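Local coordinates for hypothetical protein Atu2144 (Agrobacterium tumefaciens, PDB 2ODF), which is of unknown function but belongs to the N-formylglutamate amidohydrolase family, and so probably hydrolyses an amide bond in a small N-acylated substrate, at residues F7-E12 with I38-G43; G17-A22 with A75-Q80; W58-L63 with I226-I231; D174-L179 with L219-I224. One frame throughout, in Å; residues are numbered along the deposited sequence.

Contact 1: F7-E12 with I38-G43; sequences FFTEAE and IPQKYG
E12 reaches from an ST motif near the N-terminus to Q40, the first residue of the short 3-10 segment 40-42, joining the loop before strand 16-19 to the loop that follows strand 27-31. The polar contacts centre on its carboxylate. OE2 accepts the backbone N-H of Q40 through its syn lone pair, with E12 OE2 and Q40 N 2.6 Å apart, while OE1 takes the N-H of T9 from above the carboxylate plane, E12 OE1 to T9 N being 3.0 Å. T9 OG1 in turn accepts from E12 N, so the two residues tie each other down. Two waters widen the bridge: one donates to F7 O and E12 OE1 and accepts from K41 N, the other donates to E12 OE2 and I38 O. The apolar contacts gather round F7, whose ring also lies against helix 116-143. With CG anti to the backbone N (chi1 -160°), this ring extends toward Y42, which presents an edge to its face in an offset edge-to-face pair, centroids 5.7 Å apart and planes at 62°. P39 touches both phenylalanines, its CG 4.1 Å from F7 CE1. The hydroxyl of Y42 is hydrogen-bonded to E118 and also accepts a hydrogen bond from the K41 side chain, K41 NZ to Y42 OH 3.0 Å.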
loop_
_atom_site.group_PDB
_atom_site.type_symbol
_atom_site.label_atom_id
_atom_site.label_comp_id
_atom_site.label_asym_id
_atom_site.label_seq_id
_atom_site.Cartn_x
_atom_site.Cartn_y
_atom_site.Cartn_z
ATOM N N PHE A 7 -4.960 -14.749 2.252
ATOM C CA PHE A 7 -5.988 -13.742 2.280
ATOM C C PHE A 7 -7.307 -14.271 1.736
ATOM O O PHE A 7 -8.360 -14.040 2.340
ATOM C CB PHE A 7 -5.533 -12.516 1.490
ATOM C CG PHE A 7 -6.288 -11.291 1.840
ATOM C CD1 PHE A 7 -7.454 -10.975 1.181
ATOM C CD2 PHE A 7 -5.880 -10.483 2.893
ATOM C CE1 PHE A 7 -8.170 -9.838 1.523
ATOM C CE2 PHE A 7 -6.601 -9.374 3.251
ATOM C CZ PHE A 7 -7.734 -9.035 2.559
ATOM N N PHE A 8 -7.233 -14.956 0.595
ATOM C CA PHE A 8 -8.401 -15.483 -0.117
ATOM C C PHE A 8 -8.412 -17.007 -0.137
ATOM O O PHE A 8 -7.367 -17.649 -0.274
ATOM C CB PHE A 8 -8.440 -15.004 -1.595
ATOM C CG PHE A 8 -8.476 -13.498 -1.767
ATOM C CD1 PHE A 8 -9.602 -12.773 -1.399
ATOM C CD2 PHE A 8 -7.405 -12.816 -2.323
ATOM C CE1 PHE A 8 -9.646 -11.405 -1.551
ATOM C CE2 PHE A 8 -7.440 -11.456 -2.472
ATOM C CZ PHE A 8 -8.571 -10.747 -2.084
ATOM N N THR A 9 -9.601 -17.583 -0.055
ATOM C CA THR A 9 -9.773 -18.999 -0.375
ATOM C C THR A 9 -9.633 -19.170 -1.891
ATOM O O THR A 9 -9.786 -18.205 -2.653
ATOM C CB THR A 9 -11.154 -19.524 0.074
ATOM O OG1 THR A 9 -12.183 -18.858 -0.658
ATOM C CG2 THR A 9 -11.367 -19.302 1.584
ATOM N N GLU A 10 -9.352 -20.390 -2.336
ATOM C CA GLU A 10 -9.383 -20.700 -3.776
ATOM C C GLU A 10 -10.707 -20.311 -4.424
ATOM O O GLU A 10 -10.708 -19.612 -5.426
ATOM C CB GLU A 10 -9.093 -22.193 -4.054
ATOM C CG GLU A 10 -7.656 -22.501 -4.488
ATOM C CD GLU A 10 -7.495 -23.934 -5.033
ATOM O OE1 GLU A 10 -8.047 -24.247 -6.123
ATOM O OE2 GLU A 10 -6.830 -24.750 -4.356
ATOM N N ALA A 11 -11.828 -20.749 -3.843
ATOM C CA ALA A 11 -13.145 -20.496 -4.413
ATOM C C ALA A 11 -13.499 -19.000 -4.512
ATOM O O ALA A 11 -14.296 -18.606 -5.359
ATOM C CB ALA A 11 -14.219 -21.222 -3.620
ATOM N N GLU A 12 -12.914 -18.183 -3.645
ATOM C CA GLU A 12 -13.204 -16.752 -3.616
ATOM C C GLU A 12 -12.675 -16.002 -4.813
ATOM O O GLU A 12 -13.176 -14.909 -5.138
ATOM C CB GLU A 12 -12.594 -16.118 -2.356
ATOM C CG GLU A 12 -13.593 -16.067 -1.286
ATOM C CD GLU A 12 -13.042 -15.678 0.062
ATOM O OE1 GLU A 12 -11.813 -15.597 0.294
ATOM O OE2 GLU A 12 -13.922 -15.482 0.906
ATOM N N ILE A 38 -17.455 -10.318 1.579
ATOM C CA ILE A 38 -16.462 -10.275 2.653
ATOM C C ILE A 38 -15.640 -11.552 2.500
ATOM O O ILE A 38 -16.210 -12.657 2.493
ATOM C CB ILE A 38 -17.106 -10.268 4.074
ATOM C CG1 ILE A 38 -18.188 -9.183 4.235
ATOM C CG2 ILE A 38 -16.013 -10.110 5.155
ATOM C CD1 ILE A 38 -17.745 -7.771 3.906
ATOM N N PRO A 39 -14.300 -11.425 2.393
ATOM C CA PRO A 39 -13.479 -12.625 2.351
ATOM C C PRO A 39 -13.755 -13.498 3.573
ATOM O O PRO A 39 -14.019 -12.971 4.648
ATOM C CB PRO A 39 -12.047 -12.088 2.389
ATOM C CG PRO A 39 -12.142 -10.714 1.898
ATOM C CD PRO A 39 -13.477 -10.200 2.323
ATOM N N GLN A 40 -13.730 -14.807 3.363
ATOM C CA GLN A 40 -14.077 -15.800 4.377
ATOM C C GLN A 40 -13.307 -15.525 5.666
ATOM O O GLN A 40 -13.874 -15.574 6.744
ATOM C CB GLN A 40 -13.781 -17.216 3.849
ATOM C CG GLN A 40 -14.474 -18.329 4.661
ATOM C CD GLN A 40 -13.882 -19.720 4.397
ATOM O OE1 GLN A 40 -14.522 -20.553 3.750
ATOM N NE2 GLN A 40 -12.671 -19.978 4.906
ATOM N N LYS A 41 -12.030 -15.180 5.560
ATOM C CA LYS A 41 -11.215 -14.995 6.756
ATOM C C LYS A 41 -11.812 -13.975 7.750
ATOM O O LYS A 41 -11.549 -14.054 8.946
ATOM C CB LYS A 41 -9.762 -14.642 6.378
ATOM C CG LYS A 41 -9.546 -13.290 5.793
ATOM C CD LYS A 41 -8.017 -12.932 5.674
ATOM C CE LYS A 41 -7.442 -12.232 6.921
ATOM N NZ LYS A 41 -6.255 -11.298 6.622
ATOM N N TYR A 42 -12.623 -13.038 7.265
ATOM C CA TYR A 42 -13.156 -11.974 8.115
ATOM C C TYR A 42 -14.475 -12.298 8.765
ATOM O O TYR A 42 -14.916 -11.567 9.627
ATOM C CB TYR A 42 -13.255 -10.643 7.334
ATOM C CG TYR A 42 -11.895 -10.140 6.971
ATOM C CD1 TYR A 42 -11.065 -9.568 7.928
ATOM C CD2 TYR A 42 -11.404 -10.319 5.705
ATOM C CE1 TYR A 42 -9.797 -9.135 7.610
ATOM C CE2 TYR A 42 -10.143 -9.910 5.368
ATOM C CZ TYR A 42 -9.329 -9.317 6.327
ATOM O OH TYR A 42 -8.048 -8.937 5.985
ATOM N N GLY A 43 -15.115 -13.391 8.362
ATOM C CA GLY A 43 -16.431 -13.704 8.869
ATOM C C GLY A 43 -17.411 -12.581 8.616
ATOM O O GLY A 43 -17.529 -12.132 7.499
HETATM O O HOH W 1 -10.602 -15.407 3.037
HETATM O O HOH W 2 -16.394 -14.743 0.713
#

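Contact 2: G17-A22 with A75-Q80; sequences GVENAA and ATLVYQ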
loop_
_atom_site.group_PDB
_atom_site.type_symbol
_atom_site.label_atom_id
_atom_site.label_comp_id
_atom_site.label_asym_id
_atom_site.label_seq_id
_atom_site.Cartn_x
_atom_site.Cartn_y
_atom_site.Cartn_z
ATOM N N GLY A 17 -11.813 -7.803 -10.787
ATOM C CA GLY A 17 -12.531 -8.298 -11.947
ATOM C C GLY A 17 -12.334 -7.386 -13.138
ATOM O O GLY A 17 -12.230 -6.163 -12.986
ATOM N N VAL A 18 -12.219 -7.967 -14.326
ATOM C CA VAL A 18 -12.150 -7.149 -15.540
ATOM C C VAL A 18 -13.076 -7.795 -16.549
ATOM O O VAL A 18 -13.012 -9.004 -16.746
ATOM C CB VAL A 18 -10.723 -7.015 -16.111
ATOM C CG1 VAL A 18 -10.733 -6.270 -17.484
ATOM C CG2 VAL A 18 -9.794 -6.306 -15.109
ATOM N N GLU A 19 -13.948 -6.992 -17.125
ATOM C CA GLU A 19 -14.865 -7.433 -18.135
ATOM C C GLU A 19 -14.695 -6.605 -19.397
ATOM O O GLU A 19 -14.360 -5.467 -19.343
ATOM C CB GLU A 19 -16.289 -7.426 -17.614
ATOM C CG GLU A 19 -16.600 -8.554 -16.631
ATOM C CD GLU A 19 -17.964 -8.410 -15.986
ATOM O OE1 GLU A 19 -18.730 -7.568 -16.426
ATOM O OE2 GLU A 19 -18.271 -9.147 -15.058
ATOM N N ASN A 20 -14.864 -7.249 -20.534
ATOM C CA ASN A 20 -14.668 -6.576 -21.799
ATOM C C ASN A 20 -13.235 -6.039 -21.907
ATOM O O ASN A 20 -13.030 -4.982 -22.369
ATOM C CB ASN A 20 -15.724 -5.496 -21.925
ATOM C CG ASN A 20 -16.400 -5.491 -23.249
ATOM O OD1 ASN A 20 -16.101 -6.282 -24.074
ATOM N ND2 ASN A 20 -17.286 -4.556 -23.459
ATOM N N ALA A 21 -12.267 -6.829 -21.460
ATOM C CA ALA A 21 -10.839 -6.447 -21.463
ATOM C C ALA A 21 -10.388 -5.945 -22.838
ATOM O O ALA A 21 -9.679 -4.928 -22.971
ATOM C CB ALA A 21 -9.968 -7.633 -21.014
ATOM N N ALA A 22 -10.836 -6.633 -23.878
ATOM C CA ALA A 22 -10.476 -6.268 -25.231
ATOM C C ALA A 22 -11.502 -5.363 -25.921
ATOM O O ALA A 22 -11.593 -5.371 -27.113
ATOM C CB ALA A 22 -10.204 -7.532 -26.072
ATOM N N ALA A 75 -17.015 -0.839 -23.692
ATOM C CA ALA A 75 -15.995 -0.308 -22.791
ATOM C C ALA A 75 -15.579 -1.341 -21.741
ATOM O O ALA A 75 -16.409 -1.942 -21.069
ATOM C CB ALA A 75 -16.497 0.915 -22.131
ATOM N N THR A 76 -14.275 -1.506 -21.598
ATOM C CA THR A 76 -13.694 -2.271 -20.513
ATOM C C THR A 76 -14.187 -1.772 -19.141
ATOM O O THR A 76 -14.361 -0.563 -18.900
ATOM C CB THR A 76 -12.173 -2.181 -20.584
ATOM O OG1 THR A 76 -11.738 -2.712 -21.836
ATOM C CG2 THR A 76 -11.499 -2.926 -19.418
ATOM N N LEU A 77 -14.405 -2.735 -18.255
ATOM C CA LEU A 77 -14.864 -2.469 -16.896
ATOM C C LEU A 77 -13.925 -3.169 -15.939
ATOM O O LEU A 77 -13.741 -4.372 -16.048
ATOM C CB LEU A 77 -16.274 -2.978 -16.667
ATOM C CG LEU A 77 -16.833 -3.049 -15.245
ATOM C CD1 LEU A 77 -16.816 -1.687 -14.570
ATOM C CD2 LEU A 77 -18.247 -3.625 -15.304
ATOM N N VAL A 78 -13.338 -2.400 -15.034
ATOM C CA VAL A 78 -12.504 -2.915 -13.949
ATOM C C VAL A 78 -13.242 -2.688 -12.656
ATOM O O VAL A 78 -13.670 -1.567 -12.366
ATOM C CB VAL A 78 -11.150 -2.221 -13.863
ATOM C CG1 VAL A 78 -10.288 -2.860 -12.737
ATOM C CG2 VAL A 78 -10.441 -2.286 -15.199
ATOM N N TYR A 79 -13.396 -3.757 -11.876
ATOM C CA TYR A 79 -14.166 -3.674 -10.656
ATOM C C TYR A 79 -13.510 -4.498 -9.532
ATOM O O TYR A 79 -12.748 -5.449 -9.773
ATOM C CB TYR A 79 -15.626 -4.039 -10.892
ATOM C CG TYR A 79 -15.898 -5.488 -11.223
ATOM C CD1 TYR A 79 -15.734 -5.968 -12.527
ATOM C CD2 TYR A 79 -16.340 -6.369 -10.257
ATOM C CE1 TYR A 79 -15.983 -7.290 -12.844
ATOM C CE2 TYR A 79 -16.608 -7.714 -10.580
ATOM C CZ TYR A 79 -16.417 -8.159 -11.872
ATOM O OH TYR A 79 -16.660 -9.488 -12.210
ATOM N N GLN A 80 -13.798 -4.069 -8.316
ATOM C CA GLN A 80 -13.314 -4.709 -7.099
ATOM C C GLN A 80 -14.314 -5.767 -6.685
ATOM O O GLN A 80 -15.525 -5.496 -6.627
ATOM C CB GLN A 80 -13.155 -3.592 -6.062
ATOM C CG GLN A 80 -12.680 -3.915 -4.698
ATOM C CD GLN A 80 -11.480 -4.862 -4.600
ATOM O OE1 GLN A 80 -10.308 -4.478 -4.785
ATOM N NE2 GLN A 80 -11.767 -6.069 -4.213
HETATM O O HOH W 3 -16.654 -11.451 -14.746
#
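Y79 lays one face of its ring over G17, whose CA stands 3.9 Å from the ring centroid and 20° off the normal, a CH-pi contact. The ring is folded back across the neighbouring strand because CG sits between the backbone N and the carbonyl carbon (chi1 69°), and the absence of a side chain at G17 allows so close an approach. Beneath it, strands 17-19 and 77-80 run antiparallel, their axes 4.7 Å apart at closest. G17 with Y79 and E19 with L77 are hydrogen-bonded pairs, each with two backbone bonds; the shortest joins G17 N to Y79 O at 2.7 Å. V18 and V78 form the non-hydrogen-bonded pair between them and point side by side to the other face, CG2 of V18 lying 4.1 Å from CG2 of V78. Beyond the strand, T76 OG1 donates to the backbone carbonyl of N20 at 2.7 Å from N20 O, and R141 of helix 116-143 binds the same hydroxyl. On the tyrosine side, E19 OE2 receives a water that also meets Y79 OH, and forms a salt bridge with R67 of helix 62-73. Main-chain bonds therefore fix the pairing at this border of the seven-stranded sheet, while the carboxylate of E19, its charge probably balanced by R67, ties the edge strand to the helix packed on that face.

Contact 3: W58-L63 with I226-I231; sequences WDPGAL and IRNDLI
The backbones approach most closely where G61, in the N-cap position of helix 62-73, passes I231 with their CA atoms 5.3 Å apart, just after the 3-10 turn 228-230 that follows strand 220-227. The contact is one of van der Waals packing, and I231 carries the larger share on its side. Its CG1 lies between the backbone N and the carbonyl carbon (chi1 56°), and the chain then runs straight on (chi2 180°), driving CD1 against the two peptide groups either side of G61: I231 CD1 is 3.6 Å from G61 C and 3.8 Å from P60 O. G61, with its positive phi of 91°, brings bare backbone against I231, whose CG1 is 3.9 Å from G61 CA. Alongside, N228 crosses P60, its CB 3.8 Å from P60 O and its ND2 4.0 Å from P60 CG. The carbonyl of P60 finds its hydrogen bond elsewhere, from the hydroxyl of S155 on strand 149-156. Helix 234-256 closes over I231 through I240. With no hydrogen bond passing directly between 58-63 and 226-231, close fit holds the helix start against the turn after the strand, and the polar P60 oxygen, edged by aliphatic carbon, is satisfied by the central strand.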
loop_
_atom_site.group_PDB
_atom_site.type_symbol
_atom_site.label_atom_id
_atom_site.label_comp_id
_atom_site.label_asym_id
_atom_site.label_seq_id
_atom_site.Cartn_x
_atom_site.Cartn_y
_atom_site.Cartn_z
ATOM N N TRP A 58 -21.420 -2.109 0.086
ATOM C CA TRP A 58 -21.269 -1.906 -1.350
ATOM C C TRP A 58 -22.140 -0.747 -1.834
ATOM O O TRP A 58 -22.895 -0.163 -1.055
ATOM C CB TRP A 58 -21.624 -3.201 -2.100
ATOM C CG TRP A 58 -23.088 -3.531 -2.118
ATOM C CD1 TRP A 58 -24.000 -3.320 -1.128
ATOM C CD2 TRP A 58 -23.801 -4.129 -3.190
ATOM N NE1 TRP A 58 -25.222 -3.751 -1.525
ATOM C CE2 TRP A 58 -25.129 -4.261 -2.786
ATOM C CE3 TRP A 58 -23.434 -4.579 -4.466
ATOM C CZ2 TRP A 58 -26.109 -4.820 -3.611
ATOM C CZ3 TRP A 58 -24.393 -5.137 -5.272
ATOM C CH2 TRP A 58 -25.722 -5.256 -4.842
ATOM N N ASP A 59 -21.984 -0.389 -3.104
ATOM C CA ASP A 59 -22.887 0.554 -3.788
ATOM C C ASP A 59 -23.895 -0.304 -4.549
ATOM O O ASP A 59 -23.607 -0.781 -5.667
ATOM C CB ASP A 59 -22.126 1.420 -4.795
ATOM C CG ASP A 59 -21.269 2.476 -4.154
ATOM O OD1 ASP A 59 -20.984 2.403 -2.923
ATOM O OD2 ASP A 59 -20.805 3.366 -4.913
ATOM N N PRO A 60 -25.092 -0.503 -3.970
ATOM C CA PRO A 60 -26.100 -1.305 -4.673
ATOM C C PRO A 60 -26.463 -0.686 -6.009
ATOM O O PRO A 60 -26.641 0.535 -6.100
ATOM C CB PRO A 60 -27.327 -1.278 -3.743
ATOM C CG PRO A 60 -26.951 -0.533 -2.541
ATOM C CD PRO A 60 -25.582 0.061 -2.698
ATOM N N GLY A 61 -26.523 -1.521 -7.035
ATOM C CA GLY A 61 -26.888 -1.081 -8.372
ATOM C C GLY A 61 -25.704 -0.676 -9.234
ATOM O O GLY A 61 -25.816 -0.680 -10.435
ATOM N N ALA A 62 -24.589 -0.285 -8.611
ATOM C CA ALA A 62 -23.496 0.366 -9.341
ATOM C C ALA A 62 -22.795 -0.560 -10.351
ATOM O O ALA A 62 -22.543 -0.158 -11.484
ATOM C CB ALA A 62 -22.486 0.989 -8.349
ATOM N N LEU A 63 -22.457 -1.782 -9.946
ATOM C CA LEU A 63 -21.834 -2.747 -10.849
ATOM C C LEU A 63 -22.821 -3.124 -11.974
ATOM O O LEU A 63 -22.427 -3.314 -13.120
ATOM C CB LEU A 63 -21.393 -4.000 -10.080
ATOM C CG LEU A 63 -20.749 -5.114 -10.849
ATOM C CD1 LEU A 63 -19.539 -4.541 -11.579
ATOM C CD2 LEU A 63 -20.396 -6.332 -9.907
ATOM N N ILE A 226 -25.170 7.831 -8.592
ATOM C CA ILE A 226 -26.577 7.564 -8.862
ATOM C C ILE A 226 -27.273 7.248 -7.553
ATOM O O ILE A 226 -26.847 6.346 -6.820
ATOM C CB ILE A 226 -26.709 6.369 -9.795
ATOM C CG1 ILE A 226 -25.856 6.563 -11.051
ATOM C CG2 ILE A 226 -28.177 6.083 -10.138
ATOM C CD1 ILE A 226 -25.588 5.263 -11.764
ATOM N N ARG A 227 -28.367 7.938 -7.239
ATOM C CA ARG A 227 -29.089 7.634 -6.003
ATOM C C ARG A 227 -29.644 6.205 -6.094
ATOM O O ARG A 227 -30.267 5.837 -7.095
ATOM C CB ARG A 227 -30.175 8.677 -5.735
ATOM C CG ARG A 227 -30.588 8.775 -4.279
ATOM C CD ARG A 227 -31.692 9.807 -4.086
ATOM N NE ARG A 227 -32.918 9.392 -4.780
ATOM C CZ ARG A 227 -33.875 10.209 -5.228
ATOM N NH1 ARG A 227 -33.802 11.518 -5.071
ATOM N NH2 ARG A 227 -34.923 9.688 -5.846
ATOM N N ASN A 228 -29.419 5.378 -5.063
ATOM C CA ASN A 228 -29.498 3.927 -5.304
ATOM C C ASN A 228 -30.918 3.399 -5.531
ATOM O O ASN A 228 -31.085 2.364 -6.148
ATOM C CB ASN A 228 -28.705 3.084 -4.270
ATOM C CG ASN A 228 -29.346 3.030 -2.907
ATOM O OD1 ASN A 228 -30.570 2.929 -2.798
ATOM N ND2 ASN A 228 -28.506 3.052 -1.827
ATOM N N ASP A 229 -31.926 4.135 -5.064
ATOM C CA ASP A 229 -33.336 3.783 -5.340
ATOM C C ASP A 229 -33.711 3.813 -6.819
ATOM O O ASP A 229 -34.665 3.150 -7.235
ATOM C CB ASP A 229 -34.295 4.682 -4.537
ATOM C CG ASP A 229 -34.166 6.136 -4.894
ATOM O OD1 ASP A 229 -33.084 6.696 -4.683
ATOM O OD2 ASP A 229 -35.157 6.731 -5.372
ATOM N N LEU A 230 -32.935 4.535 -7.620
ATOM C CA LEU A 230 -33.186 4.658 -9.042
ATOM C C LEU A 230 -32.650 3.457 -9.807
ATOM O O LEU A 230 -32.926 3.287 -10.988
ATOM C CB LEU A 230 -32.547 5.943 -9.576
ATOM C CG LEU A 230 -33.053 7.260 -8.998
ATOM C CD1 LEU A 230 -32.119 8.414 -9.428
ATOM C CD2 LEU A 230 -34.505 7.517 -9.406
ATOM N N ILE A 231 -31.856 2.624 -9.153
ATOM C CA ILE A 231 -31.261 1.486 -9.849
ATOM C C ILE A 231 -31.422 0.198 -9.072
ATOM O O ILE A 231 -30.492 -0.622 -8.983
ATOM C CB ILE A 231 -29.779 1.778 -10.221
ATOM C CG1 ILE A 231 -28.974 2.160 -8.971
ATOM C CG2 ILE A 231 -29.723 2.878 -11.308
ATOM C CD1 ILE A 231 -27.503 2.452 -9.242
#

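Contact 4: D174-L179 with L219-I224; sequences DNDSRL and LLNVMI
An Asx turn leads into helix 178-186 and packs it beside the beginning of strand 220-227, an inner strand of the mixed sheet. In the turn, D176 OD1 accepts the backbone N-H of R178 and also its NE-H, the two donors arriving from opposite faces of the carboxylate plane; R178 NE is 2.9 Å from D176 OD1. R178 NH2 completes a side-on, two-nitrogen salt bridge at 2.9 Å from D176 OD2, and the same nitrogen donates to the carbonyl of G218. With its orientation fixed by these bonds, the guanidinium offers one face to L220, whose CD2 lies over its centre, 3.5 Å from R178 CZ. Deeper in, L179 turns its side chain toward the strand with CG anti to the backbone N (chi1 -176°). It crosses V222 at about a right angle, L179 CD2 being 3.8 Å from V222 CG1, and helix 234-256 covers L179 through A251, L252 and I255. Between these two patches the backbones are joined by water. One water accepts from the N-H groups of both L179 and N221, so that a strand amide and an amide in the first turn of the helix share an acceptor. A second donates to two carbonyls, standing 2.7 Å from D176 O and 2.7 Å from N221 O.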
loop_
_atom_site.group_PDB
_atom_site.type_symbol
_atom_site.label_atom_id
_atom_site.label_comp_id
_atom_site.label_asym_id
_atom_site.label_seq_id
_atom_site.Cartn_x
_atom_site.Cartn_y
_atom_site.Cartn_z
ATOM N N ASP A 174 -12.583 16.413 -10.145
ATOM C CA ASP A 174 -11.511 17.061 -9.399
ATOM C C ASP A 174 -11.042 18.282 -10.221
ATOM O O ASP A 174 -11.876 18.993 -10.821
ATOM C CB ASP A 174 -10.406 16.025 -9.121
ATOM C CG ASP A 174 -9.496 16.436 -7.954
ATOM O OD1 ASP A 174 -8.612 17.306 -8.147
ATOM O OD2 ASP A 174 -9.686 15.899 -6.846
ATOM N N ASN A 175 -9.736 18.508 -10.313
ATOM C CA ASN A 175 -9.207 19.729 -10.938
ATOM C C ASN A 175 -9.344 19.791 -12.462
ATOM O O ASN A 175 -8.982 20.807 -13.089
ATOM C CB ASN A 175 -7.753 20.002 -10.473
ATOM C CG ASN A 175 -6.712 18.956 -10.965
ATOM O OD1 ASN A 175 -6.859 18.317 -12.034
ATOM N ND2 ASN A 175 -5.615 18.820 -10.188
ATOM N N ASP A 176 -9.848 18.708 -13.062
ATOM C CA ASP A 176 -10.200 18.677 -14.453
ATOM C C ASP A 176 -11.709 18.560 -14.601
ATOM O O ASP A 176 -12.293 17.479 -14.362
ATOM C CB ASP A 176 -9.499 17.505 -15.124
ATOM C CG ASP A 176 -9.900 17.321 -16.576
ATOM O OD1 ASP A 176 -10.602 18.167 -17.180
ATOM O OD2 ASP A 176 -9.482 16.291 -17.117
ATOM N N SER A 177 -12.339 19.649 -15.023
ATOM C CA SER A 177 -13.809 19.686 -15.144
ATOM C C SER A 177 -14.367 19.485 -16.553
ATOM O O SER A 177 -15.561 19.687 -16.761
ATOM C CB SER A 177 -14.327 21.042 -14.620
ATOM O OG SER A 177 -13.890 22.088 -15.483
ATOM N N ARG A 178 -13.524 19.117 -17.512
ATOM C CA ARG A 178 -13.907 19.202 -18.919
ATOM C C ARG A 178 -15.109 18.294 -19.229
ATOM O O ARG A 178 -16.121 18.752 -19.751
ATOM C CB ARG A 178 -12.736 18.850 -19.854
ATOM C CG ARG A 178 -11.568 19.840 -19.859
ATOM C CD ARG A 178 -10.376 19.287 -20.655
ATOM N NE ARG A 178 -9.796 18.105 -20.000
ATOM C CZ ARG A 178 -8.980 17.233 -20.572
ATOM N NH1 ARG A 178 -8.627 17.357 -21.840
ATOM N NH2 ARG A 178 -8.534 16.193 -19.882
ATOM N N LEU A 179 -14.987 17.009 -18.942
ATOM C CA LEU A 179 -16.111 16.094 -19.184
ATOM C C LEU A 179 -17.311 16.441 -18.324
ATOM O O LEU A 179 -18.443 16.438 -18.802
ATOM C CB LEU A 179 -15.709 14.636 -18.981
ATOM C CG LEU A 179 -16.780 13.563 -19.290
ATOM C CD1 LEU A 179 -17.489 13.771 -20.625
ATOM C CD2 LEU A 179 -16.137 12.148 -19.221
ATOM N N LEU A 219 -6.173 12.887 -18.715
ATOM C CA LEU A 219 -7.246 12.152 -19.342
ATOM C C LEU A 219 -8.603 12.737 -18.949
ATOM O O LEU A 219 -8.810 13.137 -17.791
ATOM C CB LEU A 219 -7.193 10.682 -18.881
ATOM C CG LEU A 219 -5.917 9.883 -19.083
ATOM C CD1 LEU A 219 -6.053 8.445 -18.515
ATOM C CD2 LEU A 219 -5.498 9.836 -20.535
ATOM N N LEU A 220 -9.524 12.767 -19.909
ATOM C CA LEU A 220 -10.890 13.129 -19.612
ATOM C C LEU A 220 -11.406 12.146 -18.564
ATOM O O LEU A 220 -11.066 10.949 -18.569
ATOM C CB LEU A 220 -11.765 13.069 -20.871
ATOM C CG LEU A 220 -11.533 14.096 -21.994
ATOM C CD1 LEU A 220 -12.318 13.756 -23.277
ATOM C CD2 LEU A 220 -11.888 15.500 -21.518
ATOM N N ASN A 221 -12.237 12.639 -17.667
ATOM C CA ASN A 221 -12.689 11.808 -16.587
ATOM C C ASN A 221 -13.902 12.351 -15.893
ATOM O O ASN A 221 -14.157 13.531 -15.904
ATOM C CB ASN A 221 -11.557 11.631 -15.565
ATOM C CG ASN A 221 -11.136 12.921 -14.937
ATOM O OD1 ASN A 221 -10.373 13.727 -15.535
ATOM N ND2 ASN A 221 -11.592 13.137 -13.721
ATOM N N VAL A 222 -14.631 11.465 -15.254
ATOM C CA VAL A 222 -15.745 11.880 -14.430
ATOM C C VAL A 222 -16.079 10.756 -13.461
ATOM O O VAL A 222 -15.833 9.585 -13.707
ATOM C CB VAL A 222 -17.000 12.234 -15.308
ATOM C CG1 VAL A 222 -17.628 10.926 -15.923
ATOM C CG2 VAL A 222 -18.034 12.997 -14.514
ATOM N N MET A 223 -16.682 11.134 -12.357
ATOM C CA MET A 223 -17.210 10.182 -11.404
ATOM C C MET A 223 -18.703 10.409 -11.371
ATOM O O MET A 223 -19.153 11.533 -11.221
ATOM C CB MET A 223 -16.549 10.449 -10.048
ATOM C CG MET A 223 -17.135 9.760 -8.827
ATOM S SD MET A 223 -16.149 9.975 -7.304
ATOM C CE MET A 223 -17.313 9.291 -6.218
ATOM N N ILE A 224 -19.459 9.336 -11.569
ATOM C CA ILE A 224 -20.895 9.392 -11.643
ATOM C C ILE A 224 -21.493 8.757 -10.377
ATOM O O ILE A 224 -21.217 7.605 -10.054
ATOM C CB ILE A 224 -21.440 8.651 -12.933
ATOM C CG1 ILE A 224 -20.939 9.321 -14.191
ATOM C CG2 ILE A 224 -22.950 8.653 -12.970
ATOM C CD1 ILE A 224 -21.179 8.550 -15.397
HETATM O O HOH W 4 -14.392 16.249 -15.586
HETATM O O HOH W 5 -12.455 15.711 -17.801
#

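Overall arrangement
Contacts 2, 3 and 4 all reach the seven-stranded mixed sheet, whereas contact 1 joins two loops at the periphery, its centre about 22 Å from that of the chain. Contact 2 pairs the edge strand 16-19 with 77-80; contacts 3 and 4 use the two ends of strand 220-227, their centres about 21 Å apart. Contacts 2 and 3 touch, L63 CD1 packing 3.8 Å from Y79 CG; helix 62-73 precedes strand 77-80 in the chain. Contacts 1 and 4 lie on opposite sides of the chain's centre, about 35 Å apart between centres. Near contact 3, D59 makes a weak hydrogen bond to H33 and touches H154, a polar cluster that might belong to the active site.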